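Local atomic coordinates of oxidoreductase, NAD-binding (Acidithiobacillus ferrooxidans, PDB entry 7BVJ), a protein that catalyses the NAD(+)-dependent oxidation of the glucosamine 3-position of UDP-N-acetylglucosamine to a ketone, a step in making a diamino sugar for lipid A. Residues I116-R121 and L161-L166; A56-V61 and M81-H86; A19-A24 and D267-E272; K91-D96 and D101-M106. All blocks are in the same frame, centred on the assembly; numbering follows the deposited sequence.

Interaction 1: I116-R121 and L161-L166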
loop_
_atom_site.group_PDB
_atom_site.type_symbol
_atom_site.label_atom_id
_atom_site.label_comp_id
_atom_site.label_asym_id
_atom_site.label_seq_id
_atom_site.Cartn_x
_atom_site.Cartn_y
_atom_site.Cartn_z
ATOM N N ILE A 116 7.680 2.397 -2.060
ATOM C CA ILE A 116 6.347 2.942 -1.851
ATOM C C ILE A 116 5.681 2.115 -0.760
ATOM O O ILE A 116 5.807 0.886 -0.741
ATOM C CB ILE A 116 5.512 2.930 -3.149
ATOM C CG1 ILE A 116 6.326 3.461 -4.329
ATOM C CG2 ILE A 116 4.255 3.782 -2.992
ATOM C CD1 ILE A 116 6.953 4.837 -4.091
ATOM N N GLY A 117 4.973 2.788 0.145
ATOM C CA GLY A 117 4.313 2.125 1.255
ATOM C C GLY A 117 3.043 1.362 0.916
ATOM O O GLY A 117 1.947 1.752 1.326
ATOM N N HIS A 118 3.180 0.247 0.193
ATOM C CA HIS A 118 2.045 -0.604 -0.144
ATOM C C HIS A 118 2.006 -1.764 0.844
ATOM O O HIS A 118 2.423 -2.896 0.557
ATOM C CB HIS A 118 2.138 -1.059 -1.593
ATOM C CG HIS A 118 1.624 -0.036 -2.555
ATOM N ND1 HIS A 118 0.297 0.322 -2.606
ATOM C CD2 HIS A 118 2.260 0.736 -3.466
ATOM C CE1 HIS A 118 0.128 1.249 -3.532
ATOM N NE2 HIS A 118 1.306 1.523 -4.064
ATOM N N ILE A 119 1.429 -1.460 2.011
ATOM C CA ILE A 119 1.543 -2.294 3.205
ATOM C C ILE A 119 0.979 -3.702 3.004
ATOM O O ILE A 119 1.515 -4.668 3.567
ATOM C CB ILE A 119 0.885 -1.577 4.405
ATOM C CG1 ILE A 119 1.261 -2.268 5.723
ATOM C CG2 ILE A 119 -0.647 -1.458 4.233
ATOM C CD1 ILE A 119 1.294 -1.344 6.933
ATOM N N LYS A 120 -0.063 -3.866 2.184
ATOM C CA LYS A 120 -0.814 -5.139 1.995
ATOM C C LYS A 120 0.093 -6.220 1.414
ATOM O O LYS A 120 -0.223 -7.332 1.525
ATOM C CB LYS A 120 -2.014 -4.893 1.082
ATOM C CG LYS A 120 -3.391 -5.010 1.683
ATOM C CD LYS A 120 -3.804 -3.847 2.499
ATOM C CE LYS A 120 -3.853 -4.221 3.962
ATOM N NZ LYS A 120 -4.013 -3.026 4.804
ATOM N N ARG A 121 1.188 -5.832 0.796
ATOM C CA ARG A 121 2.119 -6.817 0.272
ATOM C C ARG A 121 2.775 -7.616 1.383
ATOM O O ARG A 121 3.158 -8.768 1.151
ATOM C CB ARG A 121 3.203 -6.152 -0.567
ATOM C CG ARG A 121 2.747 -5.516 -1.853
ATOM C CD ARG A 121 3.929 -5.184 -2.712
ATOM N NE ARG A 121 3.543 -4.691 -4.033
ATOM C CZ ARG A 121 4.322 -4.791 -5.101
ATOM N NH1 ARG A 121 5.514 -5.346 -4.983
ATOM N NH2 ARG A 121 3.924 -4.333 -6.272
ATOM N N LEU A 161 -8.315 3.352 -0.919
ATOM C CA LEU A 161 -8.815 2.033 -0.544
ATOM C C LEU A 161 -8.554 0.997 -1.626
ATOM O O LEU A 161 -7.843 0.015 -1.382
ATOM C CB LEU A 161 -10.322 2.085 -0.251
ATOM C CG LEU A 161 -10.878 2.998 0.831
ATOM C CD1 LEU A 161 -12.386 2.886 0.850
ATOM C CD2 LEU A 161 -10.293 2.618 2.189
ATOM N N MET A 162 -9.073 1.214 -2.835
ATOM C CA MET A 162 -9.042 0.162 -3.839
ATOM C C MET A 162 -7.627 -0.119 -4.307
ATOM O O MET A 162 -7.321 -1.245 -4.732
ATOM C CB MET A 162 -9.920 0.529 -5.032
ATOM C CG MET A 162 -10.302 -0.689 -5.850
ATOM S SD MET A 162 -11.054 -0.307 -7.419
ATOM C CE MET A 162 -12.763 0.029 -6.939
ATOM N N ILE A 163 -6.751 0.878 -4.202
ATOM C CA ILE A 163 -5.389 0.745 -4.704
ATOM C C ILE A 163 -4.664 -0.415 -4.038
ATOM O O ILE A 163 -3.763 -1.009 -4.642
ATOM C CB ILE A 163 -4.638 2.074 -4.508
ATOM C CG1 ILE A 163 -3.361 2.100 -5.346
ATOM C CG2 ILE A 163 -4.332 2.285 -3.039
ATOM C CD1 ILE A 163 -2.824 3.468 -5.577
ATOM N N HIS A 164 -5.068 -0.791 -2.817
ATOM C CA HIS A 164 -4.492 -1.971 -2.162
ATOM C C HIS A 164 -4.708 -3.222 -2.992
ATOM O O HIS A 164 -3.762 -3.968 -3.293
ATOM C CB HIS A 164 -5.113 -2.178 -0.780
ATOM C CG HIS A 164 -4.702 -1.152 0.230
ATOM N ND1 HIS A 164 -3.382 -0.907 0.544
ATOM C CD2 HIS A 164 -5.435 -0.306 0.993
ATOM C CE1 HIS A 164 -3.319 0.039 1.463
ATOM N NE2 HIS A 164 -4.550 0.424 1.750
ATOM N N ASP A 165 -5.962 -3.477 -3.357
ATOM C CA ASP A 165 -6.281 -4.701 -4.071
ATOM C C ASP A 165 -5.917 -4.608 -5.543
ATOM O O ASP A 165 -5.555 -5.623 -6.144
ATOM C CB ASP A 165 -7.753 -5.029 -3.860
ATOM C CG ASP A 165 -8.101 -5.101 -2.382
ATOM O OD1 ASP A 165 -7.407 -5.851 -1.665
ATOM O OD2 ASP A 165 -9.022 -4.378 -1.932
ATOM N N LEU A 166 -5.944 -3.411 -6.126
ATOM C CA LEU A 166 -5.340 -3.249 -7.444
ATOM C C LEU A 166 -3.872 -3.666 -7.423
ATOM O O LEU A 166 -3.414 -4.406 -8.307
ATOM C CB LEU A 166 -5.501 -1.808 -7.923
ATOM C CG LEU A 166 -6.946 -1.417 -8.292
ATOM C CD1 LEU A 166 -7.157 0.116 -8.326
ATOM C CD2 LEU A 166 -7.372 -2.050 -9.631
HETATM O O HOH W 1 -0.859 -1.869 -0.555
#
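K120 lies across the imidazole of H164 and carries much of this buried contact. Its CB points toward helix 157-173. The next atom, CG, passes the stem of the histidine, 4.1 Å from H164 CB. CD then settles over one ring face, 3.6 Å from H164 ND1 and set toward the rim. This is a CH-pi contact, with CD 3.8 Å from the H164 ring centroid. The chain bends at chi2 (77°) and again at chi3, so it folds over the ring. NZ ends 4.6 Å from H164 NE2, close but not bonded to it. I119 adds its CG2 methyl near H164 CE1, on an oblique line to the ring.

A water joins the two histidines in the planes of both rings. It lies 2.9 Å from H164 ND1 and 3.2 Å from H118 ND1. This bridge probably helps to set how the two rings are turned. At its edge, the H118 ring also meets I163, with CE1 4.0 Å from I163 CG1. H164 is one of two candidates for the catalytic base, so its surroundings probably matter for the reaction. The other candidate, K91, touches both H118 and H164.

The contact joins the 3-10 turn that follows strand 114-117, an outermost strand of the parallel sheet, to helix 157-173. V296 of helix 290-312 packs on H118 and I163.

Interaction 2: A56-V61 and M81-H86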
loop_
_atom_site.group_PDB
_atom_site.type_symbol
_atom_site.label_atom_id
_atom_site.label_comp_id
_atom_site.label_asym_id
_atom_site.label_seq_id
_atom_site.Cartn_x
_atom_site.Cartn_y
_atom_site.Cartn_z
ATOM N N ALA A 56 17.483 20.385 7.280
ATOM C CA ALA A 56 18.329 20.022 8.411
ATOM C C ALA A 56 18.086 18.586 8.844
ATOM O O ALA A 56 19.013 17.903 9.305
ATOM C CB ALA A 56 18.099 20.981 9.579
ATOM N N LEU A 57 16.840 18.115 8.730
ATOM C CA LEU A 57 16.589 16.682 8.825
ATOM C C LEU A 57 17.444 15.924 7.814
ATOM O O LEU A 57 18.195 15.019 8.173
ATOM C CB LEU A 57 15.102 16.383 8.608
ATOM C CG LEU A 57 14.681 14.912 8.783
ATOM C CD1 LEU A 57 13.241 14.820 9.302
ATOM C CD2 LEU A 57 14.812 14.149 7.497
ATOM N N LEU A 58 17.335 16.289 6.535
ATOM C CA LEU A 58 18.009 15.516 5.502
ATOM C C LEU A 58 19.525 15.506 5.705
ATOM O O LEU A 58 20.183 14.508 5.389
ATOM C CB LEU A 58 17.624 16.050 4.122
ATOM C CG LEU A 58 16.176 15.691 3.751
ATOM C CD1 LEU A 58 15.672 16.544 2.610
ATOM C CD2 LEU A 58 16.047 14.186 3.411
ATOM N N ALA A 59 20.090 16.586 6.258
ATOM C CA ALA A 59 21.536 16.610 6.516
ATOM C C ALA A 59 21.982 15.549 7.519
ATOM O O ALA A 59 23.147 15.149 7.495
ATOM C CB ALA A 59 21.971 17.995 7.015
ATOM N N GLU A 60 21.091 15.075 8.390
ATOM C CA GLU A 60 21.444 14.175 9.480
ATOM C C GLU A 60 20.997 12.721 9.269
ATOM O O GLU A 60 21.074 11.934 10.217
ATOM C CB GLU A 60 20.854 14.688 10.802
ATOM C CG GLU A 60 21.287 16.110 11.214
ATOM C CD GLU A 60 22.472 16.147 12.179
ATOM O OE1 GLU A 60 23.082 15.089 12.453
ATOM O OE2 GLU A 60 22.796 17.252 12.672
ATOM N N VAL A 61 20.514 12.334 8.081
ATOM C CA VAL A 61 19.990 10.981 7.885
ATOM C C VAL A 61 20.445 10.382 6.566
ATOM O O VAL A 61 20.847 11.082 5.634
ATOM C CB VAL A 61 18.447 10.906 7.907
ATOM C CG1 VAL A 61 17.882 11.421 9.205
ATOM C CG2 VAL A 61 17.879 11.647 6.696
ATOM N N MET A 81 15.679 13.290 -2.355
ATOM C CA MET A 81 16.617 12.602 -3.233
ATOM C C MET A 81 17.726 13.515 -3.724
ATOM O O MET A 81 18.813 13.025 -4.049
ATOM C CB MET A 81 15.895 11.994 -4.432
ATOM C CG MET A 81 15.111 10.746 -4.098
ATOM S SD MET A 81 14.049 10.241 -5.461
ATOM C CE MET A 81 13.275 8.826 -4.726
ATOM N N GLN A 82 17.469 14.823 -3.830
ATOM C CA GLN A 82 18.544 15.739 -4.200
ATOM C C GLN A 82 19.648 15.732 -3.154
ATOM O O GLN A 82 20.812 15.994 -3.474
ATOM C CB GLN A 82 18.004 17.158 -4.380
ATOM C CG GLN A 82 19.028 18.107 -4.962
ATOM C CD GLN A 82 19.671 17.543 -6.217
ATOM O OE1 GLN A 82 18.975 17.172 -7.163
ATOM N NE2 GLN A 82 21.002 17.471 -6.231
ATOM N N ALA A 83 19.294 15.433 -1.907
ATOM C CA ALA A 83 20.217 15.280 -0.796
ATOM C C ALA A 83 20.787 13.864 -0.677
ATOM O O ALA A 83 21.350 13.523 0.371
ATOM C CB ALA A 83 19.517 15.658 0.510
ATOM N N GLY A 84 20.648 13.037 -1.711
ATOM C CA GLY A 84 21.188 11.682 -1.665
ATOM C C GLY A 84 20.607 10.826 -0.564
ATOM O O GLY A 84 21.303 9.952 -0.037
ATOM N N VAL A 85 19.345 11.056 -0.193
ATOM C CA VAL A 85 18.689 10.349 0.903
ATOM C C VAL A 85 17.682 9.355 0.313
ATOM O O VAL A 85 16.846 9.725 -0.525
ATOM C CB VAL A 85 18.018 11.345 1.874
ATOM C CG1 VAL A 85 17.095 10.630 2.876
ATOM C CG2 VAL A 85 19.083 12.190 2.628
ATOM N N HIS A 86 17.770 8.094 0.735
ATOM C CA HIS A 86 16.810 7.079 0.298
ATOM C C HIS A 86 15.416 7.369 0.868
ATOM O O HIS A 86 15.272 7.967 1.943
ATOM C CB HIS A 86 17.254 5.685 0.738
ATOM C CG HIS A 86 18.697 5.365 0.460
ATOM N ND1 HIS A 86 19.140 4.876 -0.750
ATOM C CD2 HIS A 86 19.785 5.409 1.262
ATOM C CE1 HIS A 86 20.445 4.669 -0.694
ATOM N NE2 HIS A 86 20.858 4.974 0.521
HETATM O O HOH W 2 22.063 14.693 2.882
#
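L58 and V61 pack against V85 in the tight half of this contact. The L58 CD2 methyl sits at the fork of the V85 side chain, 3.7 Å from both V85 CG1 and V85 CG2. V85 CG1 lies anti to its own backbone N (chi1 169°), which turns both methyls toward L58 and V61. V61 adds its CG2 methyl, 4.0 Å from V85 CG1. Its carbonyl O lies 3.7 Å from V85 CG2. With an alanine in place of V85, L58 CD2 and V61 CG2 would probably lose their methyl partners and face a gap.

The other half is looser and nearer solvent. Here A83, an exposed residue, gives one contact, its CB 4.1 Å from L58 CB. A water donates to L58 O and to A83 O, at 2.9 Å from A83 O, and so links the two backbones. A Schellman motif ends helix 73-82 at this point, with G84 as the C-prime residue at positive phi. The turn brings V85 back toward L58.

The contact joins the ends of helices 54-59 and 73-82 in the Rossmann fold. V64 of strand 63-66 touches both L58 and V85, and strand 86-90 starts directly after V85.

Interaction 3: A19-A24 and D267-E272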
loop_
_atom_site.group_PDB
_atom_site.type_symbol
_atom_site.label_atom_id
_atom_site.label_comp_id
_atom_site.label_asym_id
_atom_site.label_seq_id
_atom_site.Cartn_x
_atom_site.Cartn_y
_atom_site.Cartn_z
ATOM N N ALA A 19 7.569 6.815 12.619
ATOM C CA ALA A 19 8.635 7.291 13.500
ATOM C C ALA A 19 8.878 6.328 14.662
ATOM O O ALA A 19 10.035 6.069 15.034
ATOM C CB ALA A 19 8.301 8.694 14.020
ATOM N N GLN A 20 7.800 5.786 15.244
ATOM C CA GLN A 20 7.953 4.798 16.315
ATOM C C GLN A 20 8.746 3.590 15.832
ATOM O O GLN A 20 9.652 3.107 16.531
ATOM C CB GLN A 20 6.587 4.348 16.846
ATOM C CG GLN A 20 5.739 5.452 17.483
ATOM C CD GLN A 20 4.390 4.966 17.998
ATOM O OE1 GLN A 20 3.952 3.850 17.693
ATOM N NE2 GLN A 20 3.726 5.801 18.789
ATOM N N LYS A 21 8.428 3.095 14.629
ATOM C CA LYS A 21 9.151 1.931 14.105
ATOM C C LYS A 21 10.632 2.245 13.923
ATOM O O LYS A 21 11.512 1.474 14.351
ATOM C CB LYS A 21 8.542 1.459 12.774
ATOM C CG LYS A 21 7.054 1.156 12.793
ATOM C CD LYS A 21 6.596 0.654 14.157
ATOM C CE LYS A 21 5.418 -0.282 14.039
ATOM N NZ LYS A 21 4.134 0.400 14.314
ATOM N N TYR A 22 10.932 3.376 13.274
ATOM C CA TYR A 22 12.332 3.712 13.038
ATOM C C TYR A 22 13.089 3.836 14.348
ATOM O O TYR A 22 14.249 3.417 14.444
ATOM C CB TYR A 22 12.459 5.004 12.243
ATOM C CG TYR A 22 12.220 4.895 10.744
ATOM C CD1 TYR A 22 13.123 4.238 9.916
ATOM C CD2 TYR A 22 11.125 5.512 10.158
ATOM C CE1 TYR A 22 12.925 4.175 8.548
ATOM C CE2 TYR A 22 10.910 5.443 8.795
ATOM C CZ TYR A 22 11.813 4.776 7.995
ATOM O OH TYR A 22 11.598 4.704 6.640
ATOM N N ALA A 23 12.451 4.407 15.372
ATOM C CA ALA A 23 13.115 4.531 16.667
ATOM C C ALA A 23 13.404 3.167 17.276
ATOM O O ALA A 23 14.420 2.998 17.968
ATOM C CB ALA A 23 12.263 5.359 17.627
ATOM N N ALA A 24 12.531 2.187 17.027
ATOM C CA ALA A 24 12.788 0.861 17.577
ATOM C C ALA A 24 13.880 0.097 16.822
ATOM O O ALA A 24 14.582 -0.717 17.431
ATOM C CB ALA A 24 11.501 0.036 17.597
ATOM N N ASP A 267 3.661 -7.124 13.004
ATOM C CA ASP A 267 3.606 -5.690 12.738
ATOM C C ASP A 267 3.911 -5.439 11.264
ATOM O O ASP A 267 5.045 -5.614 10.824
ATOM C CB ASP A 267 4.610 -4.972 13.638
ATOM C CG ASP A 267 4.280 -3.503 13.836
ATOM O OD1 ASP A 267 3.852 -2.820 12.870
ATOM O OD2 ASP A 267 4.458 -3.034 14.977
ATOM N N ALA A 268 2.903 -5.035 10.492
ATOM C CA ALA A 268 3.111 -4.873 9.055
ATOM C C ALA A 268 4.014 -3.678 8.748
ATOM O O ALA A 268 4.901 -3.760 7.888
ATOM C CB ALA A 268 1.760 -4.732 8.349
ATOM N N LEU A 269 3.809 -2.562 9.436
ATOM C CA LEU A 269 4.586 -1.370 9.123
ATOM C C LEU A 269 6.039 -1.524 9.574
ATOM O O LEU A 269 6.966 -1.095 8.871
ATOM C CB LEU A 269 3.913 -0.147 9.761
ATOM C CG LEU A 269 4.689 1.170 9.665
ATOM C CD1 LEU A 269 4.801 1.590 8.215
ATOM C CD2 LEU A 269 4.054 2.256 10.515
ATOM N N ALA A 270 6.262 -2.143 10.737
ATOM C CA ALA A 270 7.622 -2.521 11.122
ATOM C C ALA A 270 8.270 -3.421 10.071
ATOM O O ALA A 270 9.451 -3.260 9.753
ATOM C CB ALA A 270 7.619 -3.224 12.484
ATOM N N ALA A 271 7.519 -4.394 9.547
ATOM C CA ALA A 271 8.054 -5.292 8.522
ATOM C C ALA A 271 8.459 -4.516 7.275
ATOM O O ALA A 271 9.535 -4.730 6.706
ATOM C CB ALA A 271 6.999 -6.353 8.168
ATOM N N GLU A 272 7.593 -3.610 6.838
ATOM C CA GLU A 272 7.845 -2.823 5.638
ATOM C C GLU A 272 9.054 -1.900 5.836
ATOM O O GLU A 272 9.893 -1.736 4.936
ATOM C CB GLU A 272 6.541 -2.073 5.310
ATOM C CG GLU A 272 6.541 -0.943 4.322
ATOM C CD GLU A 272 5.102 -0.455 4.002
ATOM O OE1 GLU A 272 4.536 -0.784 2.935
ATOM O OE2 GLU A 272 4.518 0.247 4.843
#
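Helix 13-25, the first helix of the Rossmann fold, meets the start of helix 268-282 through K21, which reaches over to D267, L269 and A270. Helix 13-25 begins in the glycine-rich loop that binds NAD, and the L269 side chain lies about 5 Å from that of the NAD-binding L14. K21 CG packs on the branch of L269, 3.9 Å from L269 CG. Further out, K21 CE comes 4.0 Å from A270 CB.

The lysine then runs against the carboxylate of D267 from the opposite direction. K21 NZ forms a salt bridge with D267 OD2 at 3.5 Å, a long ion pair without a hydrogen bond. K21 CE is modelled even closer, 3.1 Å from D267 OD2, so the exact placing of the lysine end is doubtful. Replacing K21 with an alanine would probably leave the D267 carboxylate without its charge partner and take from L269 the methylene packed on its branch. I273 of the same second helix also touches K21.

D267 has a second task as the N-cap of helix 268-282. A270 N donates to D267 OD1 at 3.3 Å in a nearly straight bond (176°), and reaches that oxygen from above the carboxylate plane.

Interaction 4: K91-D96 and D101-M106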
loop_
_atom_site.group_PDB
_atom_site.type_symbol
_atom_site.label_atom_id
_atom_site.label_comp_id
_atom_site.label_asym_id
_atom_site.label_seq_id
_atom_site.Cartn_x
_atom_site.Cartn_y
_atom_site.Cartn_z
ATOM N N LYS A 91 1.946 5.216 0.387
ATOM C CA LYS A 91 1.051 5.132 -0.756
ATOM C C LYS A 91 -0.068 6.165 -0.620
ATOM O O LYS A 91 -0.493 6.494 0.490
ATOM C CB LYS A 91 0.456 3.729 -0.882
ATOM C CG LYS A 91 -0.458 3.341 0.269
ATOM C CD LYS A 91 -1.933 3.630 -0.038
ATOM C CE LYS A 91 -2.780 3.401 1.211
ATOM N NZ LYS A 91 -3.890 4.380 1.370
ATOM N N PRO A 92 -0.566 6.700 -1.739
ATOM C CA PRO A 92 -0.062 6.459 -3.092
ATOM C C PRO A 92 1.171 7.284 -3.432
ATOM O O PRO A 92 1.387 8.345 -2.859
ATOM C CB PRO A 92 -1.246 6.846 -3.977
ATOM C CG PRO A 92 -2.007 7.819 -3.183
ATOM C CD PRO A 92 -1.830 7.460 -1.741
ATOM N N PHE A 93 1.954 6.751 -4.367
ATOM C CA PHE A 93 3.216 7.333 -4.818
ATOM C C PHE A 93 3.098 8.837 -5.063
ATOM O O PHE A 93 3.776 9.645 -4.408
ATOM C CB PHE A 93 3.630 6.590 -6.098
ATOM C CG PHE A 93 5.056 6.809 -6.536
ATOM C CD1 PHE A 93 5.897 7.701 -5.878
ATOM C CD2 PHE A 93 5.557 6.094 -7.625
ATOM C CE1 PHE A 93 7.200 7.887 -6.293
ATOM C CE2 PHE A 93 6.867 6.268 -8.054
ATOM C CZ PHE A 93 7.693 7.172 -7.388
ATOM N N THR A 94 2.256 9.227 -6.021
ATOM C CA THR A 94 2.111 10.626 -6.441
ATOM C C THR A 94 0.675 10.846 -6.920
ATOM O O THR A 94 -0.184 9.967 -6.799
ATOM C CB THR A 94 3.098 10.985 -7.562
ATOM O OG1 THR A 94 2.992 10.020 -8.625
ATOM C CG2 THR A 94 4.527 11.038 -7.064
ATOM N N LEU A 95 0.419 12.024 -7.491
ATOM C CA LEU A 95 -0.893 12.327 -8.051
ATOM C C LEU A 95 -1.027 11.882 -9.497
ATOM O O LEU A 95 -2.146 11.620 -9.956
ATOM C CB LEU A 95 -1.178 13.831 -7.979
ATOM C CG LEU A 95 -1.443 14.547 -6.653
ATOM C CD1 LEU A 95 -1.955 15.951 -6.953
ATOM C CD2 LEU A 95 -2.412 13.795 -5.735
ATOM N N ASP A 96 0.082 11.833 -10.233
ATOM C CA ASP A 96 0.052 11.450 -11.635
ATOM C C ASP A 96 1.334 10.706 -11.972
ATOM O O ASP A 96 2.308 10.721 -11.214
ATOM C CB ASP A 96 -0.132 12.668 -12.548
ATOM C CG ASP A 96 0.935 13.725 -12.339
ATOM O OD1 ASP A 96 2.098 13.511 -12.742
ATOM O OD2 ASP A 96 0.597 14.788 -11.784
ATOM N N ASP A 101 7.332 9.014 -12.830
ATOM C CA ASP A 101 8.409 8.842 -13.799
ATOM C C ASP A 101 9.639 9.649 -13.399
ATOM O O ASP A 101 10.765 9.137 -13.408
ATOM C CB ASP A 101 7.931 9.267 -15.196
ATOM C CG ASP A 101 6.929 8.285 -15.817
ATOM O OD1 ASP A 101 6.940 7.096 -15.445
ATOM O OD2 ASP A 101 6.146 8.712 -16.695
ATOM N N ALA A 102 9.436 10.918 -13.040
ATOM C CA ALA A 102 10.558 11.781 -12.671
ATOM C C ALA A 102 11.278 11.267 -11.429
ATOM O O ALA A 102 12.513 11.293 -11.363
ATOM C CB ALA A 102 10.061 13.217 -12.446
ATOM N N LEU A 103 10.531 10.827 -10.413
ATOM C CA LEU A 103 11.213 10.390 -9.202
ATOM C C LEU A 103 11.930 9.061 -9.424
ATOM O O LEU A 103 13.021 8.850 -8.880
ATOM C CB LEU A 103 10.232 10.299 -8.030
ATOM C CG LEU A 103 9.656 11.641 -7.524
ATOM C CD1 LEU A 103 8.492 11.425 -6.578
ATOM C CD2 LEU A 103 10.717 12.498 -6.846
ATOM N N ILE A 104 11.358 8.168 -10.238
ATOM C CA ILE A 104 12.066 6.943 -10.606
ATOM C C ILE A 104 13.378 7.287 -11.304
ATOM O O ILE A 104 14.437 6.743 -10.974
ATOM C CB ILE A 104 11.166 6.044 -11.481
ATOM C CG1 ILE A 104 10.051 5.418 -10.639
ATOM C CG2 ILE A 104 11.981 4.957 -12.175
ATOM C CD1 ILE A 104 8.838 5.031 -11.435
ATOM N N GLY A 105 13.332 8.225 -12.253
ATOM C CA GLY A 105 14.556 8.628 -12.935
ATOM C C GLY A 105 15.596 9.209 -11.991
ATOM O O GLY A 105 16.770 8.825 -12.022
ATOM N N MET A 106 15.180 10.153 -11.145
ATOM C CA MET A 106 16.123 10.774 -10.215
ATOM C C MET A 106 16.703 9.742 -9.249
ATOM O O MET A 106 17.887 9.814 -8.882
ATOM C CB MET A 106 15.433 11.903 -9.457
ATOM C CG MET A 106 16.381 12.799 -8.660
ATOM S SD MET A 106 15.534 13.791 -7.395
ATOM C CE MET A 106 13.958 14.018 -8.186
#
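L103 and I104 of helix 97-110 pack against F93 and T94 in the loop that leads into the same helix. Along the helix, D101 comes first. Its CB points away from the loop, and its OD1 forms a salt bridge with R294. A102 is next and turns to F74 of helix 73-82.

L103 is the main partner. It points toward the loop and runs alongside F93, pointing the other way. L103 CD1 lies 3.8 Å from F93 CE1, on an oblique line to the ring. The same methyl lies 4.0 Å from T94 CG2, so one branch touches both loop residues. L103 CB lies 4.1 Å from F93 CZ. I104 follows and comes in roughly perpendicular to F93. Its CD1 sits at the ring edge, near the plane, 4.1 Å from F93 CE2. F93 CG is anti to the backbone N (chi1 -166°), and this sends the ring out between L103 and I104. At the far end of the segment, M106 touches M81 of helix 73-82.

The loop also holds itself. T94 OG1 donates to D96 O at 2.8 Å, which fixes the rotation of T94 and helps set its methyl toward L103. D96 is the N-cap of the helix, its OD1 accepting from E99 N. F93 O accepts from H73 ND1.

K91 may be the catalytic base, and a cis peptide bond precedes P92. The two residues belong to the Glu-Lys-Pro motif characteristic of the Gfo/Idh/MocA family, here placed between a Rossmann strand and its following helix.

How the interactions relate
The chain opens interaction 3 at 19-24, near the N terminus, and closes it only at 267-272. The other three contacts are nested inside that long loop. They follow in series without crossing: interaction 2, then interaction 4, then interaction 1. Interactions 2 and 4 tie neighbouring parts of the Rossmann fold and touch where M81 meets M106. Interaction 1 joins the turn after the last strand of the parallel sheet to helix 157-173. It meets interaction 4 through K91, beside H118 and H164. It meets interaction 3 where I119 packs on A268. Interaction 3 brings a helix from late in the chain back onto the nucleotide-binding fold.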